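4-aminobutyrate transaminase (Acinetobacter baumannii, PDB 6WOP) probably catalyses the pyridoxal 5'-phosphate-dependent transfer of the amino group of 4-aminobutyrate to 2-oxoglutarate. Local coordinates at residues 29-33 / 34-38; 150-153 / 154-157; 189-193 / 194-198; 216-219 / 220-224; 372-376 / 377-381. All coordinates share one frame; numbering follows the deposited sequence.

Contact 1 of 5, residues 29-33 / 34-38; sequences EKAEN and ATIWD
Lys30 and Trp37 stand side by side across a beta hairpin, their side chains pointing the same way, with Lys30 CG 3.9 Å from Trp37 CE3. The indole turns its edge to the Lys30 backbone, and Thr35 CG2 sits on one of its faces, toward the rim. The two torsions of Trp37 (chi1 -72°, chi2 -93°) place its six-membered ring on the turn side, where CZ3 comes to 4.2 Å from Glu32 CB. The end of Lys30 leads away from the partner strand, near Thr72 of the second subunit, and Lys30, Glu32, Thr35 and Trp37 all keep some exposure. Glu32 OE1 is paired with Arg59. The opposite face is the buried one. Ala31 and Ile36 form a non-hydrogen-bonded pair there, with Ala31 CB 4.0 Å from Ile36 CG1, and Phe74 of the second subunit packs on Ala31. A type II' turn from Glu32 to Thr35 joins the strands. Glu32 N donates to Thr35 O at 2.7 Å, and Thr35 N to Glu32 O at 2.9 Å. At the open end a classic beta bulge sets Glu29 and Lys30 both against Trp37, whose O takes Glu29 N at 2.8 Å and, weakly, Lys30 N. The backbone bonds fix the register, and strand alternation puts Ala31 and Ile36 on an apolar face and Lys30, Glu32, Thr35 and Trp37 on a mixed one.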
loop_
_atom_site.group_PDB
_atom_site.type_symbol
_atom_site.label_atom_id
_atom_site.label_comp_id
_atom_site.label_asym_id
_atom_site.label_seq_id
_atom_site.Cartn_x
_atom_site.Cartn_y
_atom_site.Cartn_z
ATOM N N GLU A 29 11.484 29.601 31.145
ATOM C CA GLU A 29 12.581 30.558 31.145
ATOM C C GLU A 29 13.914 29.924 31.527
ATOM O O GLU A 29 14.959 30.313 30.998
ATOM C CB GLU A 29 12.247 31.707 32.113
ATOM C CG GLU A 29 13.389 32.643 32.352
ATOM C CD GLU A 29 13.649 33.545 31.184
ATOM O OE1 GLU A 29 12.667 33.939 30.530
ATOM O OE2 GLU A 29 14.836 33.864 30.939
ATOM N N LYS A 30 13.892 28.909 32.377
ATOM C CA LYS A 30 15.117 28.293 32.864
ATOM C C LYS A 30 14.714 26.958 33.473
ATOM O O LYS A 30 13.589 26.822 33.960
ATOM C CB LYS A 30 15.814 29.195 33.947
ATOM C CG LYS A 30 17.063 28.588 34.422
ATOM C CD LYS A 30 17.879 29.558 35.294
ATOM C CE LYS A 30 19.359 29.104 35.396
ATOM N NZ LYS A 30 20.139 29.958 36.383
ATOM N N ALA A 31 15.621 25.986 33.449
ATOM C CA ALA A 31 15.317 24.707 34.077
ATOM C C ALA A 31 16.625 24.133 34.588
ATOM O O ALA A 31 17.679 24.374 33.997
ATOM C CB ALA A 31 14.634 23.706 33.112
ATOM N N GLU A 32 16.570 23.436 35.715
ATOM C CA GLU A 32 17.797 22.848 36.255
ATOM C C GLU A 32 17.406 21.682 37.146
ATOM O O GLU A 32 16.676 21.864 38.149
ATOM C CB GLU A 32 18.679 23.879 37.025
ATOM C CG GLU A 32 20.172 23.356 37.172
ATOM C CD GLU A 32 21.170 24.447 37.592
ATOM O OE1 GLU A 32 20.901 25.615 37.345
ATOM O OE2 GLU A 32 22.204 24.113 38.188
ATOM N N ASN A 33 17.986 20.516 36.830
ATOM C CA ASN A 33 17.738 19.235 37.497
ATOM C C ASN A 33 16.237 18.963 37.374
ATOM O O ASN A 33 15.771 18.681 36.255
ATOM C CB ASN A 33 18.276 19.187 38.959
ATOM C CG ASN A 33 18.180 17.736 39.600
ATOM O OD1 ASN A 33 17.735 16.765 38.950
ATOM N ND2 ASN A 33 18.593 17.608 40.825
ATOM N N ALA A 34 15.460 19.098 38.455
ATOM C CA ALA A 34 14.014 18.863 38.377
ATOM C C ALA A 34 13.214 20.135 38.691
ATOM O O ALA A 34 12.054 20.051 39.125
ATOM C CB ALA A 34 13.605 17.722 39.335
ATOM N N THR A 35 13.825 21.309 38.540
ATOM C CA THR A 35 13.171 22.602 38.749
ATOM C C THR A 35 13.047 23.342 37.418
ATOM O O THR A 35 14.040 23.449 36.681
ATOM C CB THR A 35 14.010 23.439 39.713
ATOM O OG1 THR A 35 14.311 22.596 40.853
ATOM C CG2 THR A 35 13.217 24.682 40.220
ATOM N N ILE A 36 11.859 23.875 37.124
ATOM C CA ILE A 36 11.621 24.675 35.914
ATOM C C ILE A 36 11.039 26.000 36.352
ATOM O O ILE A 36 10.197 26.032 37.262
ATOM C CB ILE A 36 10.617 23.980 34.951
ATOM C CG1 ILE A 36 11.092 22.574 34.571
ATOM C CG2 ILE A 36 10.382 24.885 33.664
ATOM C CD1 ILE A 36 9.884 21.724 34.030
ATOM N N TRP A 37 11.483 27.096 35.727
ATOM C CA TRP A 37 10.990 28.434 36.078
ATOM C C TRP A 37 10.291 29.032 34.874
ATOM O O TRP A 37 10.760 28.866 33.743
ATOM C CB TRP A 37 12.118 29.397 36.476
ATOM C CG TRP A 37 12.758 29.129 37.803
ATOM C CD1 TRP A 37 12.426 29.683 39.009
ATOM C CD2 TRP A 37 13.859 28.253 38.047
ATOM N NE1 TRP A 37 13.232 29.179 39.996
ATOM C CE2 TRP A 37 14.153 28.331 39.431
ATOM C CE3 TRP A 37 14.646 27.427 37.228
ATOM C CZ2 TRP A 37 15.193 27.591 40.023
ATOM C CZ3 TRP A 37 15.717 26.693 37.806
ATOM C CH2 TRP A 37 15.976 26.795 39.195
ATOM N N ASP A 38 9.180 29.708 35.101
ATOM C CA ASP A 38 8.527 30.368 33.996
ATOM C C ASP A 38 9.071 31.783 33.867
ATOM O O ASP A 38 9.921 32.245 34.643
ATOM C CB ASP A 38 6.988 30.334 34.136
ATOM C CG ASP A 38 6.456 31.197 35.291
ATOM O OD1 ASP A 38 7.215 31.989 35.904
ATOM O OD2 ASP A 38 5.258 31.046 35.611
#

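Contact 2 of 5, residues 150-153 / 154-157; sequences TGKT and APYK
Lys157 reaches back to the start of the loop and donates from NZ to Thr150 O at 2.6 Å, nearly along the C=O axis. Its CG sits in the crowded position between backbone N and carbonyl carbon (chi1 61°), and the extended chain beyond passes Thr153 CG2 with CE at 3.7 Å. NZ is gripped further by Met147 O and by Glu194 O of the third subunit. A second hydrogen bond runs through the backbone, Lys157 N to Thr153 O at 2.9 Å. These two bonds tie together the first part of the irregular connection between helix 144-149 and strand 167-170, outermost within this chain in its sheet; the peptide before Pro155 is cis, consistent with the reversal there. Water carries the third polar link, accepting from Lys152 NZ at 2.9 Å and hydrogen-bonded to Tyr156 OH. Apolar contacts gather round the Tyr156 ring. Pro155 CD lies over the centre of one face, and the extended Lys152 chain slants past CE2, its CD at 4.0 Å. The Thr150 side chain crosses that of Tyr156 at about a right angle, its CG2 coming obliquely to 4.0 Å from Tyr156 CD2. Lys152 O, in plane at the ring edge, is buried without a hydrogen-bond partner.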
loop_
_atom_site.group_PDB
_atom_site.type_symbol
_atom_site.label_atom_id
_atom_site.label_comp_id
_atom_site.label_asym_id
_atom_site.label_seq_id
_atom_site.Cartn_x
_atom_site.Cartn_y
_atom_site.Cartn_z
ATOM N N THR A 150 2.122 2.849 15.420
ATOM C CA THR A 150 1.465 3.384 16.606
ATOM C C THR A 150 0.010 2.919 16.659
ATOM O O THR A 150 -0.721 3.041 15.659
ATOM C CB THR A 150 1.577 4.927 16.565
ATOM O OG1 THR A 150 2.978 5.253 16.778
ATOM C CG2 THR A 150 0.655 5.608 17.608
ATOM N N GLY A 151 -0.414 2.435 17.854
ATOM C CA GLY A 151 -1.700 1.759 17.990
ATOM C C GLY A 151 -2.718 2.685 18.612
ATOM O O GLY A 151 -3.436 2.326 19.539
ATOM N N LYS A 152 -2.747 3.907 18.150
ATOM C CA LYS A 152 -3.701 4.883 18.594
ATOM C C LYS A 152 -3.972 5.808 17.420
ATOM O O LYS A 152 -3.119 6.482 16.986
ATOM C CB LYS A 152 -3.160 5.611 19.823
ATOM C CG LYS A 152 -4.108 6.601 20.444
ATOM C CD LYS A 152 -3.714 6.986 21.852
ATOM C CE LYS A 152 -4.434 8.232 22.353
ATOM N NZ LYS A 152 -4.059 8.505 23.763
ATOM N N THR A 153 -5.196 5.891 16.974
ATOM C CA THR A 153 -5.432 6.677 15.779
ATOM C C THR A 153 -5.652 8.128 16.141
ATOM O O THR A 153 -5.298 9.020 15.362
ATOM C CB THR A 153 -6.656 6.124 15.042
ATOM O OG1 THR A 153 -7.759 6.130 15.935
ATOM C CG2 THR A 153 -6.414 4.703 14.693
ATOM N N ALA A 154 -6.263 8.400 17.314
ATOM C CA ALA A 154 -6.522 9.811 17.597
ATOM C C ALA A 154 -5.651 10.243 18.748
ATOM O O ALA A 154 -5.657 9.546 19.762
ATOM C CB ALA A 154 -7.987 10.011 17.960
ATOM N N PRO A 155 -4.928 11.389 18.668
ATOM C CA PRO A 155 -4.918 12.395 17.597
ATOM C C PRO A 155 -3.884 12.139 16.489
ATOM O O PRO A 155 -3.829 12.941 15.562
ATOM C CB PRO A 155 -4.505 13.684 18.353
ATOM C CG PRO A 155 -3.470 13.159 19.301
ATOM C CD PRO A 155 -3.987 11.755 19.753
ATOM N N TYR A 156 -3.107 11.050 16.593
ATOM C CA TYR A 156 -1.833 10.952 15.890
ATOM C C TYR A 156 -2.004 10.724 14.396
ATOM O O TYR A 156 -1.219 11.240 13.592
ATOM C CB TYR A 156 -0.976 9.797 16.449
ATOM C CG TYR A 156 -0.710 9.979 17.913
ATOM C CD1 TYR A 156 -0.100 11.140 18.387
ATOM C CD2 TYR A 156 -1.084 9.014 18.831
ATOM C CE1 TYR A 156 0.120 11.326 19.746
ATOM C CE2 TYR A 156 -0.863 9.184 20.167
ATOM C CZ TYR A 156 -0.266 10.346 20.630
ATOM O OH TYR A 156 -0.072 10.507 21.977
ATOM N N LYS A 157 -2.948 9.909 13.989
ATOM C CA LYS A 157 -2.959 9.621 12.549
ATOM C C LYS A 157 -4.300 9.793 11.867
ATOM O O LYS A 157 -4.328 9.702 10.636
ATOM C CB LYS A 157 -2.408 8.207 12.264
ATOM C CG LYS A 157 -3.170 7.106 12.870
ATOM C CD LYS A 157 -2.370 5.760 12.700
ATOM C CE LYS A 157 -2.959 4.595 13.409
ATOM N NZ LYS A 157 -2.098 3.345 13.441
HETATM O O HOH W 1 -2.865 11.048 23.142
#

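Contact 3 of 5, residues 189-193 / 194-198; sequences EDIFS and EDIAP
Phe192 and Pro198 meet where helix 181-194 ends and the chain turns toward strand 201-206, in the large alpha/beta sheet domain of this class-III aminotransferase. The proline lies obliquely across the phenyl ring as a CH-pi contact: Pro198 CG is 4.0 Å from the ring centroid, over the face but displaced toward the rim on the CG side. Phe192 keeps CG opposite its own carbonyl carbon (chi1 -64°), which turns the ring toward the returning loop. His233 meets the same ring edge-to-face, and Ile229 and Ile133 pack on the side chain, so it is enclosed by the fold. Ile191 and Ile196 stand alongside each other and point the same way, their CG2 methyls 3.6 Å apart, with Phe168 of strand 167-170 touching both. On the polar side Asp190 and Glu194 also run alongside, their carboxylate planes only 14° apart and Asp190 OD1 4.6 Å from Glu194 OE2. This like-charged pair is probably eased by Arg171 of the third subunit, which forms a salt bridge with Glu194 OE1. Asp195 OD1 likewise turns outward, to His169 of that subunit. The helix end is drawn together by Ile191 O, which accepts from Asp195 N at 2.8 Å and from Ile196 N at 3.1 Å. The two donors come from opposite faces of its plane, the second being an i+5 bond made as the chain leaves the helix. Beside them, Phe192 CA directs its hydrogen at Ile196 O across 3.2 Å, with an angle of 161° at the hydrogen.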
loop_
_atom_site.group_PDB
_atom_site.type_symbol
_atom_site.label_atom_id
_atom_site.label_comp_id
_atom_site.label_asym_id
_atom_site.label_seq_id
_atom_site.Cartn_x
_atom_site.Cartn_y
_atom_site.Cartn_z
ATOM N N GLU A 189 -1.301 -14.813 16.831
ATOM C CA GLU A 189 -1.532 -15.935 15.941
ATOM C C GLU A 189 -2.720 -15.668 15.005
ATOM O O GLU A 189 -2.752 -16.180 13.876
ATOM C CB GLU A 189 -1.733 -17.212 16.782
ATOM C CG GLU A 189 -0.465 -17.530 17.618
ATOM C CD GLU A 189 -0.654 -18.631 18.630
ATOM O OE1 GLU A 189 -1.803 -18.808 19.155
ATOM O OE2 GLU A 189 0.366 -19.331 18.897
ATOM N N ASP A 190 -3.741 -14.943 15.470
ATOM C CA ASP A 190 -4.843 -14.610 14.561
ATOM C C ASP A 190 -4.344 -13.719 13.421
ATOM O O ASP A 190 -4.858 -13.779 12.307
ATOM C CB ASP A 190 -5.968 -13.889 15.328
ATOM C CG ASP A 190 -6.725 -14.803 16.307
ATOM O OD1 ASP A 190 -6.569 -16.077 16.265
ATOM O OD2 ASP A 190 -7.503 -14.237 17.134
ATOM N N ILE A 191 -3.382 -12.831 13.699
ATOM C CA ILE A 191 -2.807 -12.030 12.613
ATOM C C ILE A 191 -2.173 -12.952 11.567
ATOM O O ILE A 191 -2.365 -12.772 10.354
ATOM C CB ILE A 191 -1.782 -11.023 13.194
ATOM C CG1 ILE A 191 -2.556 -9.897 13.942
ATOM C CG2 ILE A 191 -0.912 -10.373 12.057
ATOM C CD1 ILE A 191 -1.620 -8.961 14.731
ATOM N N PHE A 192 -1.395 -13.951 12.016
ATOM C CA PHE A 192 -0.830 -14.913 11.056
ATOM C C PHE A 192 -1.934 -15.615 10.293
ATOM O O PHE A 192 -1.777 -15.967 9.102
ATOM C CB PHE A 192 -0.011 -15.985 11.769
ATOM C CG PHE A 192 1.202 -15.471 12.481
ATOM C CD1 PHE A 192 1.887 -14.397 12.015
ATOM C CD2 PHE A 192 1.667 -16.133 13.604
ATOM C CE1 PHE A 192 3.056 -13.945 12.655
ATOM C CE2 PHE A 192 2.826 -15.687 14.262
ATOM C CZ PHE A 192 3.513 -14.596 13.775
ATOM N N SER A 193 -3.023 -15.963 11.006
ATOM C CA SER A 193 -4.063 -16.760 10.378
ATOM C C SER A 193 -4.891 -15.954 9.395
ATOM O O SER A 193 -5.509 -16.543 8.520
ATOM C CB SER A 193 -5.036 -17.349 11.418
ATOM O OG SER A 193 -4.382 -18.244 12.280
ATOM N N GLU A 194 -5.007 -14.650 9.596
ATOM C CA GLU A 194 -5.993 -13.820 8.908
ATOM C C GLU A 194 -5.401 -12.750 8.015
ATOM O O GLU A 194 -6.036 -12.416 6.997
ATOM C CB GLU A 194 -6.917 -13.122 9.933
ATOM C CG GLU A 194 -7.685 -14.194 10.794
ATOM C CD GLU A 194 -8.380 -13.599 12.020
ATOM O OE1 GLU A 194 -8.328 -12.364 12.225
ATOM O OE2 GLU A 194 -8.958 -14.382 12.779
ATOM N N ASP A 195 -4.290 -12.125 8.428
ATOM C CA ASP A 195 -3.768 -10.909 7.812
ATOM C C ASP A 195 -2.521 -11.152 6.979
ATOM O O ASP A 195 -2.366 -10.590 5.867
ATOM C CB ASP A 195 -3.427 -9.863 8.901
ATOM C CG ASP A 195 -4.663 -9.260 9.543
ATOM O OD1 ASP A 195 -5.413 -8.551 8.828
ATOM O OD2 ASP A 195 -4.898 -9.520 10.744
ATOM N N ILE A 196 -1.575 -11.903 7.531
ATOM C CA ILE A 196 -0.246 -11.957 6.917
ATOM C C ILE A 196 0.453 -13.241 7.353
ATOM O O ILE A 196 0.524 -13.549 8.554
ATOM C CB ILE A 196 0.620 -10.725 7.270
ATOM C CG1 ILE A 196 1.947 -10.834 6.503
ATOM C CG2 ILE A 196 0.811 -10.540 8.868
ATOM C CD1 ILE A 196 2.853 -9.556 6.586
ATOM N N ALA A 197 0.984 -13.999 6.395
ATOM C CA ALA A 197 1.641 -15.243 6.742
ATOM C C ALA A 197 2.897 -14.980 7.583
ATOM O O ALA A 197 3.594 -13.979 7.404
ATOM C CB ALA A 197 2.008 -16.037 5.492
ATOM N N PRO A 198 3.233 -15.895 8.508
ATOM C CA PRO A 198 4.440 -15.648 9.326
ATOM C C PRO A 198 5.692 -15.395 8.478
ATOM O O PRO A 198 6.533 -14.577 8.857
ATOM C CB PRO A 198 4.566 -16.937 10.180
ATOM C CG PRO A 198 3.218 -17.535 10.200
ATOM C CD PRO A 198 2.558 -17.164 8.863
#

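Contact 4 of 5, residues 216-219 / 220-224; sequences NVVP and AEFLK
The Phe222 ring receives Val218 obliquely: CG2 of the valine comes to 3.7 Å from CD2, and the two side chains cross at about a right angle. Outside the two segments, Pro173 and the helix 181-194 residues Ala184 and Ile185 also touch Phe222, so the aromatic group is bordered by Val218, Pro173 and helix 181-194. The other flat group is the Pro219 carbonyl. Leu223 N lies in its plane and donates at 3.3 Å with an N-H...O angle of 163°, while Phe222 N makes only a weak, bent bond to the same oxygen. Pro219 occupies the N-cap position of helix 220-233, and the Leu223 bond is the first i to i+4 link of that helix. Having no side-chain acceptor to offer, the proline caps no helix amide with its side chain. Its CD instead lies 4.3 Å from Phe222 CB, and Val181 touches its ring. The helix belongs to a beta-alpha-beta crossover, lying between the parallel, adjacent strands 201-206 and 236-240 of the sheet that also holds strands 131-135 and 167-170. Val218, just before the N-cap, divides its two methyls between neighbouring helix residues. With chi1 at 71°, CG2 points opposite the backbone N toward Phe222, and CG1 falls between N and the carbonyl carbon, on the Leu223 side. There CG1 meets Leu223 CG at 3.9 Å and CD1 at 4.0 Å, again with the side chains nearly perpendicular. The polar backbone of Val218 is occupied too, its O accepting from Tyr258 OH.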
loop_
_atom_site.group_PDB
_atom_site.type_symbol
_atom_site.label_atom_id
_atom_site.label_comp_id
_atom_site.label_asym_id
_atom_site.label_seq_id
_atom_site.Cartn_x
_atom_site.Cartn_y
_atom_site.Cartn_z
ATOM N N ASN A 216 2.222 0.163 30.792
ATOM C CA ASN A 216 1.886 -1.241 30.900
ATOM C C ASN A 216 3.162 -2.071 30.816
ATOM O O ASN A 216 3.809 -2.086 29.751
ATOM C CB ASN A 216 0.952 -1.587 29.725
ATOM C CG ASN A 216 -0.274 -0.671 29.727
ATOM O OD1 ASN A 216 -0.862 -0.453 30.791
ATOM N ND2 ASN A 216 -0.609 -0.085 28.585
ATOM N N VAL A 217 3.450 -2.847 31.874
ATOM C CA VAL A 217 4.704 -3.609 31.962
ATOM C C VAL A 217 4.461 -4.992 31.367
ATOM O O VAL A 217 3.511 -5.668 31.756
ATOM C CB VAL A 217 5.198 -3.711 33.422
ATOM C CG1 VAL A 217 6.392 -4.599 33.488
ATOM C CG2 VAL A 217 5.564 -2.334 33.926
ATOM N N VAL A 218 5.302 -5.399 30.417
ATOM C CA VAL A 218 5.060 -6.682 29.713
ATOM C C VAL A 218 5.321 -7.834 30.673
ATOM O O VAL A 218 6.334 -7.824 31.381
ATOM C CB VAL A 218 5.934 -6.799 28.452
ATOM C CG1 VAL A 218 7.429 -7.000 28.743
ATOM C CG2 VAL A 218 5.435 -7.973 27.576
ATOM N N PRO A 219 4.437 -8.822 30.767
ATOM C CA PRO A 219 4.767 -9.994 31.581
ATOM C C PRO A 219 5.910 -10.786 30.960
ATOM O O PRO A 219 5.982 -10.927 29.735
ATOM C CB PRO A 219 3.457 -10.803 31.596
ATOM C CG PRO A 219 2.371 -9.800 31.327
ATOM C CD PRO A 219 3.010 -8.781 30.368
ATOM N N ALA A 220 6.808 -11.310 31.822
ATOM C CA ALA A 220 7.900 -12.164 31.336
ATOM C C ALA A 220 7.376 -13.320 30.471
ATOM O O ALA A 220 7.990 -13.678 29.460
ATOM C CB ALA A 220 8.722 -12.747 32.503
ATOM N N GLU A 221 6.268 -13.941 30.874
ATOM C CA GLU A 221 5.754 -15.082 30.111
ATOM C C GLU A 221 5.384 -14.660 28.695
ATOM O O GLU A 221 5.530 -15.435 27.729
ATOM C CB GLU A 221 4.536 -15.695 30.823
ATOM C CG GLU A 221 3.870 -16.859 30.057
ATOM C CD GLU A 221 2.426 -17.100 30.511
ATOM O OE1 GLU A 221 1.969 -16.466 31.499
ATOM O OE2 GLU A 221 1.744 -17.916 29.874
ATOM N N PHE A 222 4.909 -13.428 28.536
ATOM C CA PHE A 222 4.557 -13.003 27.194
ATOM C C PHE A 222 5.805 -12.866 26.321
ATOM O O PHE A 222 5.813 -13.315 25.173
ATOM C CB PHE A 222 3.762 -11.693 27.226
ATOM C CG PHE A 222 3.286 -11.258 25.818
ATOM C CD1 PHE A 222 2.254 -11.927 25.191
ATOM C CD2 PHE A 222 3.918 -10.254 25.146
ATOM C CE1 PHE A 222 1.850 -11.551 23.936
ATOM C CE2 PHE A 222 3.500 -9.851 23.903
ATOM C CZ PHE A 222 2.461 -10.507 23.296
ATOM N N LEU A 223 6.874 -12.247 26.853
ATOM C CA LEU A 223 8.127 -12.164 26.110
ATOM C C LEU A 223 8.675 -13.524 25.735
ATOM O O LEU A 223 9.159 -13.703 24.611
ATOM C CB LEU A 223 9.197 -11.421 26.921
ATOM C CG LEU A 223 9.216 -9.909 26.820
ATOM C CD1 LEU A 223 10.421 -9.357 27.562
ATOM C CD2 LEU A 223 9.189 -9.368 25.357
ATOM N N LYS A 224 8.643 -14.483 26.674
ATOM C CA LYS A 224 9.222 -15.765 26.314
ATOM C C LYS A 224 8.353 -16.471 25.283
ATOM O O LYS A 224 8.858 -17.037 24.314
ATOM C CB LYS A 224 9.363 -16.670 27.541
ATOM C CG LYS A 224 10.172 -16.022 28.667
ATOM C CD LYS A 224 10.181 -16.824 29.992
ATOM C CE LYS A 224 10.289 -15.938 31.270
ATOM N NZ LYS A 224 11.657 -15.789 31.831
#

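Contact 5 of 5, residues 372-376 / 377-381; sequences NYAME and NGLLL
Asn377 folds back over the helix it follows, toward Tyr373. Its CB passes Tyr373 O at 3.7 Å, and CG, set beside its own backbone N (chi1 -68°), stays close to the same oxygen. At the tip the branches part. OD1 makes no close contact across the turn, its nearest neighbour there being Glu376 O at 4.0 Å, whereas ND2 donates to Tyr373 O at 2.9 Å, the acceptor lying close to the amide plane. The same ND2 sits 3.1 Å above the Tyr373 ring plane, over its centre, with ring and amide planes 31° apart. On the side of Tyr373, Asn377 and Leu379, Ile410 of helix 401-416 packs against all three. A Schellman motif ends helix 364-376 here: Gly378, at positive phi, is the C-prime residue, Leu379 N bonds to Ala374 O at 2.9 Å, and Gly378 N makes a weak bond to Met375 O. Ala374 O also takes Asn377 N, from the opposite face of its plane. Apolar contact accompanies the cap. Ala374 CB meets Leu379 CD2 at 3.8 Å and, more tightly than usual, Leu381 CD1 at 3.5 Å. Met375, bent at chi2 and chi3, runs alongside Leu380, CE to CD1 4.0 Å.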
loop_
_atom_site.group_PDB
_atom_site.type_symbol
_atom_site.label_atom_id
_atom_site.label_comp_id
_atom_site.label_asym_id
_atom_site.label_seq_id
_atom_site.Cartn_x
_atom_site.Cartn_y
_atom_site.Cartn_z
ATOM N N ASN A 372 -4.422 19.648 37.153
ATOM C CA ASN A 372 -4.476 21.103 37.186
ATOM C C ASN A 372 -4.262 21.642 38.600
ATOM O O ASN A 372 -3.611 22.685 38.778
ATOM C CB ASN A 372 -5.797 21.624 36.606
ATOM C CG ASN A 372 -6.026 21.114 35.180
ATOM O OD1 ASN A 372 -5.163 20.422 34.615
ATOM N ND2 ASN A 372 -7.176 21.456 34.593
ATOM N N TYR A 373 -4.705 20.935 39.647
ATOM C CA TYR A 373 -4.330 21.346 40.996
ATOM C C TYR A 373 -2.819 21.389 41.135
ATOM O O TYR A 373 -2.263 22.322 41.731
ATOM C CB TYR A 373 -4.882 20.393 42.026
ATOM C CG TYR A 373 -4.433 20.777 43.411
ATOM C CD1 TYR A 373 -3.233 20.314 43.934
ATOM C CD2 TYR A 373 -5.208 21.617 44.198
ATOM C CE1 TYR A 373 -2.819 20.671 45.182
ATOM C CE2 TYR A 373 -4.790 21.990 45.436
ATOM C CZ TYR A 373 -3.607 21.489 45.929
ATOM O OH TYR A 373 -3.181 21.835 47.176
ATOM N N ALA A 374 -2.150 20.345 40.644
ATOM C CA ALA A 374 -0.704 20.285 40.751
ATOM C C ALA A 374 -0.079 21.460 40.036
ATOM O O ALA A 374 0.808 22.132 40.583
ATOM C CB ALA A 374 -0.177 18.969 40.192
ATOM N N MET A 375 -0.542 21.734 38.816
ATOM C CA MET A 375 0.000 22.859 38.062
ATOM C C MET A 375 -0.168 24.166 38.836
ATOM O O MET A 375 0.765 24.970 38.885
ATOM C CB MET A 375 -0.656 22.982 36.690
ATOM C CG MET A 375 0.063 24.012 35.825
ATOM S SD MET A 375 1.481 23.190 35.101
ATOM C CE MET A 375 0.492 22.120 33.948
ATOM N N GLU A 376 -1.338 24.388 39.460
ATOM C CA GLU A 376 -1.472 25.649 40.194
ATOM C C GLU A 376 -0.672 25.645 41.480
ATOM O O GLU A 376 -0.400 26.720 42.020
ATOM C CB GLU A 376 -2.956 25.995 40.511
ATOM C CG GLU A 376 -3.917 25.643 39.367
ATOM C CD GLU A 376 -5.332 25.159 39.784
ATOM O OE1 GLU A 376 -5.957 24.360 39.049
ATOM O OE2 GLU A 376 -5.846 25.632 40.839
ATOM N N ASN A 377 -0.179 24.498 41.948
ATOM C CA ASN A 377 0.662 24.513 43.142
ATOM C C ASN A 377 2.114 24.116 42.866
ATOM O O ASN A 377 2.822 23.667 43.777
ATOM C CB ASN A 377 0.056 23.645 44.247
ATOM C CG ASN A 377 -1.215 24.237 44.789
ATOM O OD1 ASN A 377 -1.189 25.105 45.644
ATOM N ND2 ASN A 377 -2.333 23.825 44.242
ATOM N N GLY A 378 2.591 24.354 41.642
ATOM C CA GLY A 378 4.017 24.242 41.346
ATOM C C GLY A 378 4.521 22.842 41.074
ATOM O O GLY A 378 5.691 22.520 41.396
ATOM N N LEU A 379 3.695 22.008 40.461
ATOM C CA LEU A 379 4.033 20.618 40.164
ATOM C C LEU A 379 3.556 20.283 38.748
ATOM O O LEU A 379 2.378 20.395 38.445
ATOM C CB LEU A 379 3.417 19.663 41.217
ATOM C CG LEU A 379 3.711 18.197 40.874
ATOM C CD1 LEU A 379 5.295 17.837 40.924
ATOM C CD2 LEU A 379 2.830 17.274 41.723
ATOM N N LEU A 380 4.478 19.900 37.867
ATOM C CA LEU A 380 4.171 19.628 36.470
ATOM C C LEU A 380 3.957 18.137 36.304
ATOM O O LEU A 380 4.917 17.370 36.434
ATOM C CB LEU A 380 5.333 20.097 35.583
ATOM C CG LEU A 380 5.279 19.745 34.077
ATOM C CD1 LEU A 380 4.021 20.315 33.439
ATOM C CD2 LEU A 380 6.495 20.295 33.336
ATOM N N LEU A 381 2.726 17.738 35.922
ATOM C CA LEU A 381 2.313 16.344 35.769
ATOM C C LEU A 381 1.847 16.060 34.354
ATOM O O LEU A 381 1.152 16.890 33.759
ATOM C CB LEU A 381 1.118 16.004 36.717
ATOM C CG LEU A 381 1.390 16.006 38.232
ATOM C CD1 LEU A 381 0.106 15.697 39.087
ATOM C CD2 LEU A 381 2.507 14.991 38.480
#

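In the fold
Contacts 1 and 5 both reach one mixed sheet and touch directly: their centres are 14 Å apart and Ile36 CD1 packs on Leu380 CD2 at 3.7 Å. Contacts 2, 3 and 4 lie in the part of the chain built on the other seven-stranded sheet. Contacts 3 and 4 have centres 21 Å apart, at the C-terminal end of helix 181-194 and the N-terminal end of the adjacent helix 220-233. Within one chain contacts 2 and 3 do not meet, yet between subunits the loop of contact 2 meets the helix end of contact 3 in the third subunit, Thr153 OG1 bonding to Phe192 O. Contacts 1 and 2 both also reach the second subunit. Contacts 1 and 3 lie 49 Å apart, centre to centre.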